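Local coordinates for glycine betaine, L-proline ABC transporter, glycine/betaine/L-proline-binding protein (ProX) (Borrelia burgdorferi, PDB 3TMG) that binds glycine betaine between the two lobes of a periplasmic-binding-protein fold and probably hands it to an ABC transporter for uptake, at residues A[52-55]-A[56-60]; A[138-141]-A[142-146]; A[233-236]-A[237-241]. All blocks are in the same frame, centred on the assembly; numbering follows the deposited sequence. Where two conformers were deposited one is given.

How the contacts relate
Three stretches of helix, two at a helix start and one running to a helix end, illustrate in chain order how side chains three to five residues apart pack within single helices of a substrate-binding protein. Contact 1 lies in helix 53-61, contact 2 in helix 135-146 and contact 3 at the beginning of helix 235-247. Between centres, contacts 1 and 2 are about 22 Å apart, 1 and 3 about 25 Å, 2 and 3 about 29 Å; contact 3 lies across the chain's centre from both others. Contact 2 belongs to the beta-alpha-beta unit of strands 126-128 and 154-156. Contacts 1 and 2 lie near the trimethyl glycine pocket without lining it, T53 and V139 side chains about 6 and 8 Å from the ligand; contact 3 lies away from the binding residues.

Contact 1: A[52-55]-A[56-60]; sequences TTSI and MYQYL
This is an intrahelical contact in the first turns of helix 53-61, where residues 52-55 meet 56-60 three and four places on, beside the ligand cleft. I55 and Y59 run side by side on the outer flank. The methyl CG2 of I55 lies over the middle of the Y59 ring, 4.0 Å from its centroid and only 12° off the ring normal, a well-centred CH-pi contact. The I55 first torsion (chi1 -75°) sets CG2 anti to the backbone N; the bend at the second torsion then turns CD1 toward Q58, whose OE1 is 3.4 Å from I55 CD1. On the buried flank the pairing is different: the T53 methyl CG2 meets the edge of the Y57 ring in its plane, 3.9 Å from Y57 CE2. Beyond that ring the Y57 hydroxyl is held by hydrogen bonds to D77 and S71, while M56 packs on strand 67-73. The T53 side chain touches V23, W25 and Y80, and lies about 6 Å from the bound trimethyl glycine. T52 serves as N-cap, its OG1 accepting from I55 N at 3.2 Å, while T52 O takes M56 N at 2.9 Å. The next backbone bonds follow in sequence, ending with Y59 N to I55 O at 2.8 Å. T52 thus engages the helix start twice, through its hydroxyl and through its carbonyl. Chemically, this implies a helix secured by polar bonds at its first turn, with a methyl over a tyrosine face on one flank and a methyl at a tyrosine edge on the other.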
ATOM      1  N   THR A  52       1.289 -12.770   1.033  1.00 16.79           N
ATOM      2  CA  THR A  52       1.665 -11.931   2.219  1.00 16.67           C
ATOM      3  C   THR A  52       2.863 -11.019   1.853  1.00 15.74           C
ATOM      4  O   THR A  52       3.578 -11.261   0.891  1.00 15.53           O
ATOM      5  CB  THR A  52       2.018 -12.783   3.465  1.00 17.63           C
ATOM      6  OG1 THR A  52       3.254 -13.461   3.209  1.00 18.36           O
ATOM      7  CG2 THR A  52       0.892 -13.844   3.759  1.00 19.47           C
ATOM      8  N   THR A  53       3.076  -9.961   2.635  1.00 15.67           N
ATOM      9  CA  THR A  53       4.258  -9.115   2.459  1.00 15.47           C
ATOM     10  C   THR A  53       5.577  -9.914   2.444  1.00 16.68           C
ATOM     11  O   THR A  53       6.439  -9.674   1.572  1.00 16.92           O
ATOM     12  CB  THR A  53       4.305  -8.007   3.533  1.00 15.57           C
ATOM     13  OG1 THR A  53       3.041  -7.350   3.581  1.00 14.53           O
ATOM     14  CG2 THR A  53       5.346  -6.918   3.149  1.00 15.75           C
ATOM     15  N   SER A  54       5.768 -10.804   3.429  1.00 17.63           N
ATOM     16  CA  SER A  54       6.958 -11.644   3.514  1.00 18.97           C
ATOM     17  C   SER A  54       7.139 -12.453   2.233  1.00 19.54           C
ATOM     18  O   SER A  54       8.237 -12.522   1.695  1.00 20.15           O
ATOM     19  CB  SER A  54       6.891 -12.594   4.728  1.00 20.91           C
ATOM     20  OG  SER A  54       8.037 -13.468   4.770  1.00 22.40           O
ATOM     21  N   ILE A  55       6.064 -13.077   1.748  1.00 19.23           N
ATOM     22  CA  ILE A  55       6.177 -13.940   0.554  1.00 20.40           C
ATOM     23  C   ILE A  55       6.454 -13.128  -0.712  1.00 19.25           C
ATOM     24  O   ILE A  55       7.255 -13.543  -1.570  1.00 19.45           O
ATOM     25  CB  ILE A  55       4.916 -14.827   0.399  1.00 21.42           C
ATOM     26  CG1 ILE A  55       4.986 -15.948   1.438  1.00 23.19           C
ATOM     27  CG2 ILE A  55       4.790 -15.373  -1.017  1.00 21.84           C
ATOM     28  CD1 ILE A  55       6.263 -16.792   1.386  1.00 26.02           C
ATOM     29  N   MET A  56       5.815 -11.959  -0.812  1.00 17.45           N
ATOM     30  CA  MET A  56       6.089 -11.057  -1.917  1.00 16.94           C
ATOM     31  C   MET A  56       7.576 -10.725  -2.021  1.00 17.26           C
ATOM     32  O   MET A  56       8.154 -10.850  -3.096  1.00 17.46           O
ATOM     33  CB  MET A  56       5.293  -9.750  -1.782  1.00 15.29           C
ATOM     34  CG  MET A  56       5.530  -8.781  -2.954  1.00 15.31           C
ATOM     35  SD  MET A  56       4.569  -7.254  -2.681  1.00 14.72           S
ATOM     36  CE  MET A  56       5.475  -6.518  -1.289  1.00 13.98           C
ATOM     37  N   TYR A  57       8.194 -10.298  -0.914  1.00 17.65           N
ATOM     38  CA  TYR A  57       9.625 -10.016  -0.883  1.00 19.55           C
ATOM     39  C   TYR A  57      10.500 -11.270  -1.137  1.00 21.70           C
ATOM     40  O   TYR A  57      11.467 -11.233  -1.920  1.00 22.46           O
ATOM     41  CB  TYR A  57      10.023  -9.342   0.448  1.00 19.08           C
ATOM     42  CG  TYR A  57       9.793  -7.872   0.450  1.00 18.45           C
ATOM     43  CD1 TYR A  57      10.725  -7.002  -0.132  1.00 18.73           C
ATOM     44  CD2 TYR A  57       8.644  -7.321   1.023  1.00 17.69           C
ATOM     45  CE1 TYR A  57      10.522  -5.636  -0.126  1.00 17.92           C
ATOM     46  CE2 TYR A  57       8.430  -5.949   1.018  1.00 16.89           C
ATOM     47  CZ  TYR A  57       9.379  -5.121   0.423  1.00 17.57           C
ATOM     48  OH  TYR A  57       9.184  -3.764   0.415  1.00 17.22           O
ATOM     49  N   GLN A  58      10.133 -12.386  -0.524  1.00 23.82           N
ATOM     50  CA  GLN A  58      10.834 -13.674  -0.773  1.00 25.71           C
ATOM     51  C   GLN A  58      10.880 -14.042  -2.262  1.00 26.25           C
ATOM     52  O   GLN A  58      11.937 -14.418  -2.831  1.00 27.54           O
ATOM     53  CB  GLN A  58      10.111 -14.809  -0.038  1.00 27.81           C
ATOM     54  CG  GLN A  58      10.291 -14.839   1.467  1.00 30.43           C
ATOM     55  CD  GLN A  58      10.269 -16.258   2.025  1.00 34.43           C
ATOM     56  OE1 GLN A  58       9.687 -17.183   1.431  1.00 35.02           O
ATOM     57  NE2 GLN A  58      10.947 -16.449   3.162  1.00 36.63           N
ATOM     58  N   TYR A  59       9.719 -13.967  -2.899  1.00 25.14           N
ATOM     59  CA  TYR A  59       9.561 -14.383  -4.294  1.00 26.37           C
ATOM     60  C   TYR A  59      10.267 -13.494  -5.287  1.00 25.85           C
ATOM     61  O   TYR A  59      10.793 -13.968  -6.288  1.00 25.94           O
ATOM     62  CB  TYR A  59       8.095 -14.425  -4.646  1.00 27.49           C
ATOM     63  CG  TYR A  59       7.477 -15.719  -4.289  1.00 31.05           C
ATOM     64  CD1 TYR A  59       8.181 -16.666  -3.545  1.00 32.02           C
ATOM     65  CD2 TYR A  59       6.186 -16.010  -4.692  1.00 32.38           C
ATOM     66  CE1 TYR A  59       7.616 -17.878  -3.231  1.00 36.52           C
ATOM     67  CE2 TYR A  59       5.616 -17.230  -4.379  1.00 35.68           C
ATOM     68  CZ  TYR A  59       6.331 -18.140  -3.651  1.00 35.86           C
ATOM     69  OH  TYR A  59       5.742 -19.319  -3.352  1.00 41.02           O
ATOM     70  N   LEU A  60      10.269 -12.212  -4.976  1.00 24.36           N
ATOM     71  CA  LEU A  60      11.018 -11.232  -5.707  1.00 24.19           C
ATOM     72  C   LEU A  60      12.499 -11.609  -5.674  1.00 25.42           C
ATOM     73  O   LEU A  60      13.153 -11.634  -6.730  1.00 25.98           O
ATOM     74  CB  LEU A  60      10.783  -9.861  -5.091  1.00 23.38           C
ATOM     75  CG  LEU A  60      11.551  -8.683  -5.719  1.00 24.06           C
ATOM     76  CD1 LEU A  60      11.092  -8.433  -7.148  1.00 23.82           C
ATOM     77  CD2 LEU A  60      11.402  -7.436  -4.843  1.00 23.14           C
TER

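Contact 2: A[138-141]-A[142-146]; sequences IVTE and QALNY
The flat amide of Q142 carries the I138 methyl CG2 over one of its faces, 4.0 Å from CD and 3.9 Å from NE2, while V139 CG2 approaches it obliquely, 4.0 Å from OE1. A second flat group, the N145 amide, has the backbone oxygen of E141 above one face, directly over its nitrogen at 2.9 Å from ND2. That position lies away from the N-H directions, and the pair is not hydrogen-bonded. E141 CG sits on the same side of this amide, 4.0 Å from ND2, and beyond it the carboxylate plane is turned 45° from the amide plane. E141 and N145 thus extend alongside each other, as do I138 and Q142. The Q142 first torsion, chi1 -66°, lays its CG beside the backbone N, and from there the extended chain runs back along the previous turn to I138. Beneath these side chains the helical ladder is regular: Q142 N bonds to I138 O at 3.0 Å, A143 N to V139 O at 2.8 Å, and N145 N to E141 O at 3.1 Å. The segments form part of helix 135-146, the crossover between parallel strands 126-128 and 154-156. Its inner flank, with T140, A143 and L144, packs on F102, and T140 and L144 also reach L155. The T140 hydroxyl is bound to the carbonyl of T136, a residue of the glycine betaine site. The chemistry implies a helix with one flank packed on F102 and L155 and, on its exposed flank, amides meeting the preceding turn through their faces, by van der Waals packing within these segments.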
ATOM      1  N   ILE A 138       3.933  -4.143  11.620  1.00 16.73           N
ATOM      2  CA  ILE A 138       5.224  -4.291  12.293  1.00 17.30           C
ATOM      3  C   ILE A 138       5.666  -2.979  12.978  1.00 16.92           C
ATOM      4  O   ILE A 138       6.007  -2.950  14.196  1.00 17.20           O
ATOM      5  CB  ILE A 138       6.307  -4.778  11.308  1.00 17.76           C
ATOM      6  CG1 ILE A 138       5.946  -6.199  10.776  1.00 19.12           C
ATOM      7  CG2 ILE A 138       7.693  -4.745  11.993  1.00 18.81           C
ATOM      8  CD1 ILE A 138       6.987  -6.818   9.840  1.00 19.66           C
ATOM      9  N   VAL A 139       5.643  -1.883  12.222  1.00 15.86           N
ATOM     10  CA  VAL A 139       6.174  -0.606  12.764  1.00 15.90           C
ATOM     11  C   VAL A 139       5.236  -0.062  13.853  1.00 15.94           C
ATOM     12  O   VAL A 139       5.665   0.506  14.833  1.00 16.27           O
ATOM     13  CB  VAL A 139       6.391   0.453  11.659  1.00 15.05           C
ATOM     14  CG1 VAL A 139       6.947   1.718  12.290  1.00 15.23           C
ATOM     15  CG2 VAL A 139       7.440  -0.095  10.647  1.00 15.28           C
ATOM     16  N   THR A 140       3.946  -0.282  13.676  1.00 16.11           N
ATOM     17  CA  THR A 140       2.979   0.079  14.732  1.00 16.90           C
ATOM     18  C   THR A 140       3.306  -0.628  16.073  1.00 18.07           C
ATOM     19  O   THR A 140       3.290  -0.013  17.140  1.00 18.43           O
ATOM     20  CB  THR A 140       1.565  -0.301  14.303  1.00 16.66           C
ATOM     21  OG1 THR A 140       1.170   0.526  13.194  1.00 16.02           O
ATOM     22  CG2 THR A 140       0.602  -0.070  15.460  1.00 17.51           C
ATOM     23  N   GLU A 141       3.575  -1.921  16.016  1.00 19.52           N
ATOM     24  CA  GLU A 141       3.964  -2.650  17.227  1.00 22.02           C
ATOM     25  C   GLU A 141       5.265  -2.080  17.804  1.00 22.75           C
ATOM     26  O   GLU A 141       5.421  -1.958  19.034  1.00 23.50           O
ATOM     27  CB  GLU A 141       4.120  -4.139  16.918  1.00 24.80           C
ATOM     28  CG  GLU A 141       4.454  -4.971  18.136  1.00 29.42           C
ATOM     29  CD  GLU A 141       4.894  -6.363  17.749  1.00 33.54           C
ATOM     30  OE1 GLU A 141       5.116  -6.612  16.547  1.00 37.42           O
ATOM     31  OE2 GLU A 141       4.997  -7.220  18.653  1.00 39.78           O
ATOM     32  N   GLN A 142       6.208  -1.710  16.929  1.00 22.23           N
ATOM     33  CA  GLN A 142       7.459  -1.113  17.416  1.00 23.40           C
ATOM     34  C   GLN A 142       7.195   0.258  18.090  1.00 22.92           C
ATOM     35  O   GLN A 142       7.799   0.567  19.132  1.00 23.80           O
ATOM     36  CB  GLN A 142       8.482  -1.003  16.266  1.00 24.16           C
ATOM     37  CG  GLN A 142       8.939  -2.388  15.773  1.00 25.05           C
ATOM     38  CD  GLN A 142       9.778  -2.364  14.496  1.00 25.83           C
ATOM     39  OE1 GLN A 142       9.693  -1.449  13.691  1.00 24.36           O
ATOM     40  NE2 GLN A 142      10.587  -3.398  14.310  1.00 27.20           N
ATOM     41  N   ALA A 143       6.287   1.062  17.514  1.00 21.06           N
ATOM     42  CA  ALA A 143       5.869   2.349  18.120  1.00 20.26           C
ATOM     43  C   ALA A 143       5.160   2.192  19.487  1.00 21.25           C
ATOM     44  O   ALA A 143       5.449   2.929  20.454  1.00 21.51           O
ATOM     45  CB  ALA A 143       4.977   3.129  17.146  1.00 18.30           C
ATOM     46  N   LEU A 144       4.264   1.205  19.577  1.00 21.18           N
ATOM     47  CA  LEU A 144       3.607   0.905  20.861  1.00 22.27           C
ATOM     48  C   LEU A 144       4.629   0.566  21.911  1.00 23.26           C
ATOM     49  O   LEU A 144       4.546   1.074  23.023  1.00 23.52           O
ATOM     50  CB  LEU A 144       2.578  -0.216  20.755  1.00 22.64           C
ATOM     51  CG  LEU A 144       1.300   0.191  20.029  1.00 22.46           C
ATOM     52  CD1 LEU A 144       0.438  -1.043  19.733  1.00 23.19           C
ATOM     53  CD2 LEU A 144       0.498   1.260  20.784  1.00 22.31           C
ATOM     54  N   ASN A 145       5.629  -0.226  21.548  1.00 23.87           N
ATOM     55  CA  ASN A 145       6.708  -0.542  22.493  1.00 25.95           C
ATOM     56  C   ASN A 145       7.511   0.680  22.884  1.00 25.18           C
ATOM     57  O   ASN A 145       7.775   0.913  24.051  1.00 26.25           O
ATOM     58  CB  ASN A 145       7.651  -1.588  21.908  1.00 28.25           C
ATOM     59  CG  ASN A 145       6.989  -2.924  21.730  1.00 31.91           C
ATOM     60  OD1 ASN A 145       6.285  -3.413  22.625  1.00 37.34           O
ATOM     61  ND2 ASN A 145       7.235  -3.558  20.593  1.00 33.67           N
ATOM     62  N   TYR A 146       7.932   1.433  21.888  1.00 23.47           N
ATOM     63  CA  TYR A 146       8.782   2.594  22.086  1.00 23.48           C
ATOM     64  C   TYR A 146       8.155   3.627  23.017  1.00 23.69           C
ATOM     65  O   TYR A 146       8.829   4.214  23.891  1.00 25.24           O
ATOM     66  CB  TYR A 146       9.025   3.270  20.709  1.00 22.10           C
ATOM     67  CG  TYR A 146       9.958   4.451  20.810  1.00 22.44           C
ATOM     68  CD1 TYR A 146      11.345   4.270  20.807  1.00 23.39           C
ATOM     69  CD2 TYR A 146       9.457   5.729  20.940  1.00 22.26           C
ATOM     70  CE1 TYR A 146      12.209   5.362  20.953  1.00 24.26           C
ATOM     71  CE2 TYR A 146      10.300   6.821  21.063  1.00 22.76           C
ATOM     72  CZ  TYR A 146      11.665   6.638  21.063  1.00 23.96           C
ATOM     73  OH  TYR A 146      12.477   7.749  21.198  1.00 25.01           O
TER

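Contact 3: A[233-236]-A[237-241]; sequences WSDD and LILPL
W233 spreads its indole across I238, the two side chains crossing at about a right angle. I238 CB stands over the six-membered ring, 3.9 Å from its centroid and 13° off the normal, and I238 CD1 comes within 3.5 Å of W233 CZ2. With chi1 at 63°, W233 CG lies between its own backbone N and carbonyl carbon, which folds the ring back over the helix that follows. At the ring edge L241 CD2 is 4.1 Å from CZ3, and L237 CB approaches CE3 obliquely. S234 is the N-cap residue of helix 235-247, and its backbone oxygen accepts twice. I238 N gives it a straight bond of 3.1 Å; L237 N, at 2.9 Å, comes from above the carbonyl plane at a bent 143°. D235 and L239 lie alongside each other, L239 CD1 3.8 Å from D235 CG, while D235 OD1 bonds to the Y95 hydroxyl. The helix kinks at P240, whose nitrogen has no hydrogen to give: D236 O faces P240 CD at 3.4 Å instead. W233 and L241 also reach helix 26-41, through A31 and through A30 and V34, and L237 and L241 meet F259 of helix 252-262.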
ATOM      1  N   TRP A 233       2.399   7.315 -10.625  1.00 13.11           N
ATOM      2  CA  TRP A 233       1.137   8.058 -10.576  1.00 13.93           C
ATOM      3  C   TRP A 233       0.958   8.811  -9.280  1.00 14.39           C
ATOM      4  O   TRP A 233       1.814   8.713  -8.380  1.00 14.04           O
ATOM      5  CB  TRP A 233      -0.046   7.122 -10.886  1.00 13.39           C
ATOM      6  CG  TRP A 233      -0.274   5.980  -9.917  1.00 12.91           C
ATOM      7  CD1 TRP A 233       0.521   5.552  -8.847  1.00 12.42           C
ATOM      8  CD2 TRP A 233      -1.445   5.107  -9.907  1.00 12.76           C
ATOM      9  NE1 TRP A 233      -0.072   4.475  -8.213  1.00 12.33           N
ATOM     10  CE2 TRP A 233      -1.277   4.190  -8.793  1.00 12.17           C
ATOM     11  CE3 TRP A 233      -2.593   5.008 -10.713  1.00 13.88           C
ATOM     12  CZ2 TRP A 233      -2.231   3.219  -8.482  1.00 12.32           C
ATOM     13  CZ3 TRP A 233      -3.545   4.027 -10.408  1.00 13.45           C
ATOM     14  CH2 TRP A 233      -3.361   3.147  -9.321  1.00 13.07           C
ATOM     15  N   SER A 234      -0.185   9.516  -9.184  1.00 14.99           N
ATOM     16  CA  SER A 234      -0.421  10.508  -8.139  0.50 14.83           C
ATOM     17  C   SER A 234      -1.850  10.418  -7.606  1.00 15.04           C
ATOM     18  O   SER A 234      -2.686   9.720  -8.166  1.00 13.95           O
ATOM     19  CB  SER A 234      -0.151  11.921  -8.691  0.50 15.65           C
ATOM     20  OG  SER A 234       1.095  11.965  -9.343  0.50 15.28           O
ATOM     21  N   ASP A 235      -2.109  11.130  -6.506  1.00 15.27           N
ATOM     22  CA  ASP A 235      -3.407  11.120  -5.820  1.00 16.08           C
ATOM     23  C   ASP A 235      -4.596  11.296  -6.741  1.00 16.70           C
ATOM     24  O   ASP A 235      -5.637  10.682  -6.531  1.00 16.66           O
ATOM     25  CB  ASP A 235      -3.447  12.292  -4.800  1.00 16.63           C
ATOM     26  CG  ASP A 235      -2.732  11.945  -3.494  1.00 17.41           C
ATOM     27  OD1 ASP A 235      -2.110  10.891  -3.427  1.00 16.18           O
ATOM     28  OD2 ASP A 235      -2.780  12.726  -2.518  1.00 17.64           O
ATOM     29  N   ASP A 236      -4.496  12.196  -7.719  1.00 17.13           N
ATOM     30  CA  ASP A 236      -5.682  12.430  -8.536  1.00 18.67           C
ATOM     31  C   ASP A 236      -6.082  11.226  -9.380  1.00 17.66           C
ATOM     32  O   ASP A 236      -7.227  11.171  -9.807  1.00 17.41           O
ATOM     33  CB  ASP A 236      -5.543  13.643  -9.418  1.00 21.54           C
ATOM     34  CG  ASP A 236      -4.549  13.435 -10.484  1.00 23.37           C
ATOM     35  OD1 ASP A 236      -3.614  12.639 -10.317  1.00 24.24           O
ATOM     36  OD2 ASP A 236      -4.696  14.081 -11.515  1.00 29.47           O
ATOM     37  N   LEU A 237      -5.152  10.283  -9.626  1.00 16.21           N
ATOM     38  CA  LEU A 237      -5.506   8.999 -10.299  1.00 16.06           C
ATOM     39  C   LEU A 237      -5.830   7.861  -9.307  1.00 15.02           C
ATOM     40  O   LEU A 237      -6.832   7.133  -9.453  1.00 14.22           O
ATOM     41  CB  LEU A 237      -4.370   8.548 -11.234  1.00 16.43           C
ATOM     42  CG  LEU A 237      -4.030   9.617 -12.314  1.00 18.26           C
ATOM     43  CD1 LEU A 237      -2.923   9.102 -13.236  1.00 19.14           C
ATOM     44  CD2 LEU A 237      -5.283   9.966 -13.128  1.00 19.12           C
ATOM     45  N   ILE A 238      -4.980   7.692  -8.303  1.00 14.37           N
ATOM     46  CA  ILE A 238      -5.110   6.521  -7.399  1.00 13.93           C
ATOM     47  C   ILE A 238      -6.301   6.677  -6.441  1.00 13.74           C
ATOM     48  O   ILE A 238      -7.007   5.688  -6.187  1.00 13.30           O
ATOM     49  CB  ILE A 238      -3.773   6.201  -6.640  1.00 14.18           C
ATOM     50  CG1 ILE A 238      -3.910   4.939  -5.783  1.00 14.26           C
ATOM     51  CG2 ILE A 238      -3.399   7.326  -5.680  1.00 14.12           C
ATOM     52  CD1 ILE A 238      -2.590   4.398  -5.191  1.00 15.26           C
ATOM     53  N   LEU A 239      -6.546   7.879  -5.911  1.00 13.94           N
ATOM     54  CA  LEU A 239      -7.636   8.019  -4.921  1.00 14.33           C
ATOM     55  C   LEU A 239      -9.025   7.728  -5.489  1.00 14.57           C
ATOM     56  O   LEU A 239      -9.759   6.966  -4.873  1.00 15.08           O
ATOM     57  CB  LEU A 239      -7.605   9.360  -4.121  1.00 14.70           C
ATOM     58  CG  LEU A 239      -6.444   9.437  -3.086  1.00 14.85           C
ATOM     59  CD1 LEU A 239      -6.256  10.847  -2.571  1.00 14.86           C
ATOM     60  CD2 LEU A 239      -6.719   8.492  -1.899  1.00 14.37           C
ATOM     61  N   PRO A 240      -9.380   8.290  -6.667  1.00 15.03           N
ATOM     62  CA  PRO A 240     -10.683   7.943  -7.206  1.00 15.73           C
ATOM     63  C   PRO A 240     -10.832   6.437  -7.468  1.00 15.58           C
ATOM     64  O   PRO A 240     -11.943   5.875  -7.309  1.00 15.71           O
ATOM     65  CB  PRO A 240     -10.682   8.672  -8.546  1.00 16.58           C
ATOM     66  CG  PRO A 240      -9.980   9.964  -8.207  1.00 16.79           C
ATOM     67  CD  PRO A 240      -8.801   9.448  -7.396  1.00 15.19           C
ATOM     68  N   LEU A 241      -9.737   5.815  -7.906  1.00 14.90           N
ATOM     69  CA  LEU A 241      -9.774   4.398  -8.223  1.00 14.49           C
ATOM     70  C   LEU A 241      -9.926   3.552  -6.962  1.00 14.28           C
ATOM     71  O   LEU A 241     -10.732   2.598  -6.960  1.00 14.22           O
ATOM     72  CB  LEU A 241      -8.570   3.974  -9.056  1.00 13.86           C
ATOM     73  CG  LEU A 241      -8.502   2.491  -9.466  1.00 14.48           C
ATOM     74  CD1 LEU A 241      -9.790   2.059 -10.222  1.00 15.22           C
ATOM     75  CD2 LEU A 241      -7.272   2.217 -10.329  1.00 14.18           C
TER